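Side-chain contacts in putative phosphosugar isomerase (PDB 3FJ1), which is of unconfirmed function but carries two SIS domains and probably binds phosphosugars, perhaps as an isomerase or as an aminotransferase: residues A[237-240]-A[241-244]; A[6-9]-A[10-13]. All coordinates share one frame; numbering follows the deposited sequence.

Contact 1 (A[237-240]-A[241-244]); sequences SYSS and AEVL
The phenol ring of Y238 meets V243 obliquely: methyl CG2 of V243 lies 4.1 Å from CG at the root of the ring, and the two side chains cross at about a right angle. Their stems pack as well, Y238 CB lying 3.9 Å from V243 CB. The valine is set by its first torsion, which turns CG2 anti to its own N toward the tyrosine and leaves CG1 against S240 O at 3.6 Å. The other flat group, the E242 carboxylate, leads away from the turn to R51 of the second subunit, while E242 CG stays 3.9 Å from S239 CB. Two backbone N-H groups converge on S239 O. The one from E242 N, 2.9 Å away, comes from above the carbonyl plane and closes a type I turn over S240 and A241; the one from V243 N is weak, its angle at the hydrogen only 126°. S239 also uses its side chain: with OG anti to the backbone N (chi1 174°), the hydroxyl accepts from A241 N at 3.2 Å. Together these bonds form an ST motif in which one serine gathers three successive N-H groups. A water bridges the next step, donating to S240 O at 2.6 Å and accepting from L244 N. Y238 OH is tied to E236, and E242 OE1 forms a salt bridge with that R51, so the turn belongs partly to the dimer interface. The chain here leaves strand 235-239, an outermost strand of its parallel sheet within the chain, at the carboxyl end. Strand 208-212 runs beside it, its L211 touching both Y238 and V243, while helix 267-279 covers V243 through I273 and I277.

Contact 2 (A[6-9]-A[10-13]); sequences ITRM and RREI
I6 and T7 fold back on the first turn of helix 8-41, with T7 as its N-cap. T7 OG1 accepts from R10 N at 2.9 Å, and T7 O takes the N-H of R11. I6 and R11 occupy the N' and N4 positions used by a hydrophobic staple, here with an arginine as one partner: methyl CD1 of I6 sits 3.6 Å above one face of the R11 guanidinium, offset toward its rim, while CG2 is 3.8 Å from NE. R11 reaches this place because its chain bends at chi2 (-79°). Water 2 lies in plane at the guanidinium edge, accepting from R11 NE at 3.1 Å. One turn on, M9 CG packs against I13 CD1 at 4.1 Å, and the selenomethionine runs extended toward V320 of helix 308-326. A second shell fixes the cap: E321 of that helix also bonds T7 OG1. E12 has its carboxylate held by L148 N and S149 OG. R10 is anchored by a salt bridge to D14 and by hydrogen bonds to S318 OG and S191 O, with I13 CG2 lying 3.8 Å above its guanidinium plane, over the centre.

From the N terminus the chain meets contact 2 first, where residues 6-13 cap and begin the long helix 8-41, and much later, past strand 208-212 and helix 217-231, comes to contact 1, the turn at 237-244 that follows strand 235-239 within the second SIS range. They are in series, neither nested nor crossing, and each closes only a local turn. Their centres lie 31 Å apart and their nearest atoms about 16 Å, without touching. Contact 2 joins the start of the chain to helix 308-326 near its end and to the loop at 148-149. Contact 1 ties the second parallel sheet to helix 267-279 and, across the dimer, to the other subunit.

Contact 1 (A[237-240]-A[241-244])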
# COMPACT_ATOMS: atom_id res chain seq x y z
N SER A 237 -3.62 -7.19 -7.69
CA SER A 237 -2.40 -6.66 -8.28
C SER A 237 -1.15 -7.04 -7.47
O SER A 237 -1.12 -6.93 -6.23
CB SER A 237 -2.48 -5.13 -8.35
OG SER A 237 -1.29 -4.63 -8.90
N TYR A 238 -0.08 -7.40 -8.17
CA TYR A 238 1.15 -7.78 -7.52
C TYR A 238 2.34 -7.20 -8.21
O TYR A 238 2.31 -7.00 -9.44
CB TYR A 238 1.35 -9.30 -7.61
CG TYR A 238 0.37 -10.12 -6.81
CD1 TYR A 238 -0.83 -10.58 -7.38
CD2 TYR A 238 0.67 -10.48 -5.52
CE1 TYR A 238 -1.72 -11.36 -6.63
CE2 TYR A 238 -0.19 -11.25 -4.79
CZ TYR A 238 -1.38 -11.67 -5.34
OH TYR A 238 -2.20 -12.44 -4.52
N SER A 239 3.41 -6.97 -7.44
CA SER A 239 4.69 -6.76 -8.06
C SER A 239 5.07 -8.09 -8.71
O SER A 239 4.96 -9.15 -8.08
CB SER A 239 5.76 -6.36 -7.03
OG SER A 239 7.06 -6.29 -7.63
N SER A 240 5.64 -8.03 -9.91
CA SER A 240 6.13 -9.22 -10.61
C SER A 240 7.32 -9.85 -9.83
O SER A 240 7.61 -11.04 -9.94
CB SER A 240 6.52 -8.83 -12.04
OG SER A 240 7.49 -7.80 -12.04
N ALA A 241 8.01 -9.03 -9.04
CA ALA A 241 9.10 -9.52 -8.20
C ALA A 241 8.60 -10.23 -6.94
O ALA A 241 9.38 -10.86 -6.24
CB ALA A 241 10.01 -8.36 -7.81
N GLU A 242 7.33 -10.07 -6.60
CA GLU A 242 6.76 -10.71 -5.43
C GLU A 242 5.73 -11.78 -5.72
O GLU A 242 5.43 -12.59 -4.83
CB GLU A 242 6.11 -9.64 -4.55
CG GLU A 242 7.07 -8.55 -4.13
CD GLU A 242 8.20 -9.05 -3.22
OE1 GLU A 242 8.08 -10.14 -2.60
OE2 GLU A 242 9.22 -8.33 -3.13
N VAL A 243 5.20 -11.80 -6.93
CA VAL A 243 4.06 -12.68 -7.26
C VAL A 243 4.35 -14.17 -7.04
O VAL A 243 3.46 -14.93 -6.63
CB VAL A 243 3.52 -12.42 -8.67
CG1 VAL A 243 4.54 -12.84 -9.74
CG2 VAL A 243 2.21 -13.13 -8.87
N LEU A 244 5.59 -14.59 -7.27
CA LEU A 244 5.94 -16.00 -7.08
C LEU A 244 6.30 -16.36 -5.62
O LEU A 244 6.62 -17.50 -5.35
CB LEU A 244 7.11 -16.37 -8.01
CG LEU A 244 6.80 -16.22 -9.50
CD1 LEU A 244 8.05 -16.50 -10.32
CD2 LEU A 244 5.63 -17.12 -9.91
O HOH W 1 7.95 -13.03 -8.27

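Contact 2 (A[6-9]-A[10-13])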
# COMPACT_ATOMS: atom_id res chain seq x y z
N ILE A 6 -24.19 2.93 -26.34
CA ILE A 6 -22.81 3.12 -25.88
C ILE A 6 -22.87 3.37 -24.39
O ILE A 6 -23.60 4.25 -23.93
CB ILE A 6 -22.16 4.30 -26.62
CG1 ILE A 6 -22.08 3.95 -28.12
CG2 ILE A 6 -20.80 4.64 -26.01
CD1 ILE A 6 -21.63 5.09 -29.00
N THR A 7 -22.07 2.61 -23.62
CA THR A 7 -22.04 2.76 -22.17
C THR A 7 -21.40 4.08 -21.75
O THR A 7 -20.56 4.63 -22.47
CB THR A 7 -21.20 1.63 -21.47
OG1 THR A 7 -19.82 1.73 -21.86
CG2 THR A 7 -21.76 0.19 -21.81
N ARG A 8 -21.75 4.57 -20.57
CA ARG A 8 -21.14 5.78 -20.05
C ARG A 8 -19.63 5.56 -19.90
O ARG A 8 -18.84 6.46 -20.14
CB ARG A 8 -21.79 6.18 -18.71
CG ARG A 8 -21.37 7.54 -18.18
CD ARG A 8 -21.69 8.68 -19.16
NE ARG A 8 -23.12 8.99 -19.22
CZ ARG A 8 -23.69 9.75 -20.15
NH1 ARG A 8 -22.95 10.28 -21.12
NH2 ARG A 8 -25.01 9.96 -20.10
N MSE A 9 -19.24 4.36 -19.51
CA MSE A 9 -17.82 4.04 -19.36
C MSE A 9 -17.11 4.25 -20.68
O MSE A 9 -16.05 4.87 -20.74
CB MSE A 9 -17.61 2.61 -18.88
CG MSE A 9 -16.18 2.27 -18.66
SE MSE A 9 -15.96 0.48 -17.89
CE MSE A 9 -14.00 0.39 -17.83
N ARG A 10 -17.69 3.72 -21.76
CA ARG A 10 -17.08 3.89 -23.09
C ARG A 10 -17.06 5.35 -23.53
O ARG A 10 -16.08 5.79 -24.12
CB ARG A 10 -17.77 3.04 -24.15
CG ARG A 10 -17.04 3.07 -25.51
CD ARG A 10 -15.67 2.37 -25.48
NE ARG A 10 -14.66 3.12 -26.22
CZ ARG A 10 -13.40 2.72 -26.38
NH1 ARG A 10 -12.99 1.55 -25.92
NH2 ARG A 10 -12.56 3.48 -27.05
N ARG A 11 -18.14 6.09 -23.29
CA ARG A 11 -18.19 7.50 -23.65
C ARG A 11 -17.00 8.21 -22.99
O ARG A 11 -16.33 9.03 -23.61
CB ARG A 11 -19.46 8.17 -23.10
CG ARG A 11 -20.78 7.74 -23.70
CD ARG A 11 -21.02 8.39 -24.99
NE ARG A 11 -22.32 8.06 -25.57
CZ ARG A 11 -22.62 8.22 -26.85
NH1 ARG A 11 -21.69 8.66 -27.69
NH2 ARG A 11 -23.82 7.88 -27.30
N GLU A 12 -16.75 7.87 -21.74
CA GLU A 12 -15.74 8.60 -21.04
C GLU A 12 -14.33 8.17 -21.50
O GLU A 12 -13.46 9.02 -21.61
CB GLU A 12 -16.06 8.64 -19.55
CG GLU A 12 -17.35 9.48 -19.38
CD GLU A 12 -17.93 9.56 -17.98
OE1 GLU A 12 -17.26 9.18 -17.01
OE2 GLU A 12 -19.07 10.06 -17.86
N ILE A 13 -14.14 6.90 -21.83
CA ILE A 13 -12.88 6.44 -22.42
C ILE A 13 -12.61 7.18 -23.75
O ILE A 13 -11.46 7.58 -24.02
CB ILE A 13 -12.87 4.90 -22.64
CG1 ILE A 13 -12.87 4.16 -21.31
CG2 ILE A 13 -11.65 4.50 -23.47
CD1 ILE A 13 -13.22 2.64 -21.43
O HOH W 2 -25.05 7.36 -24.35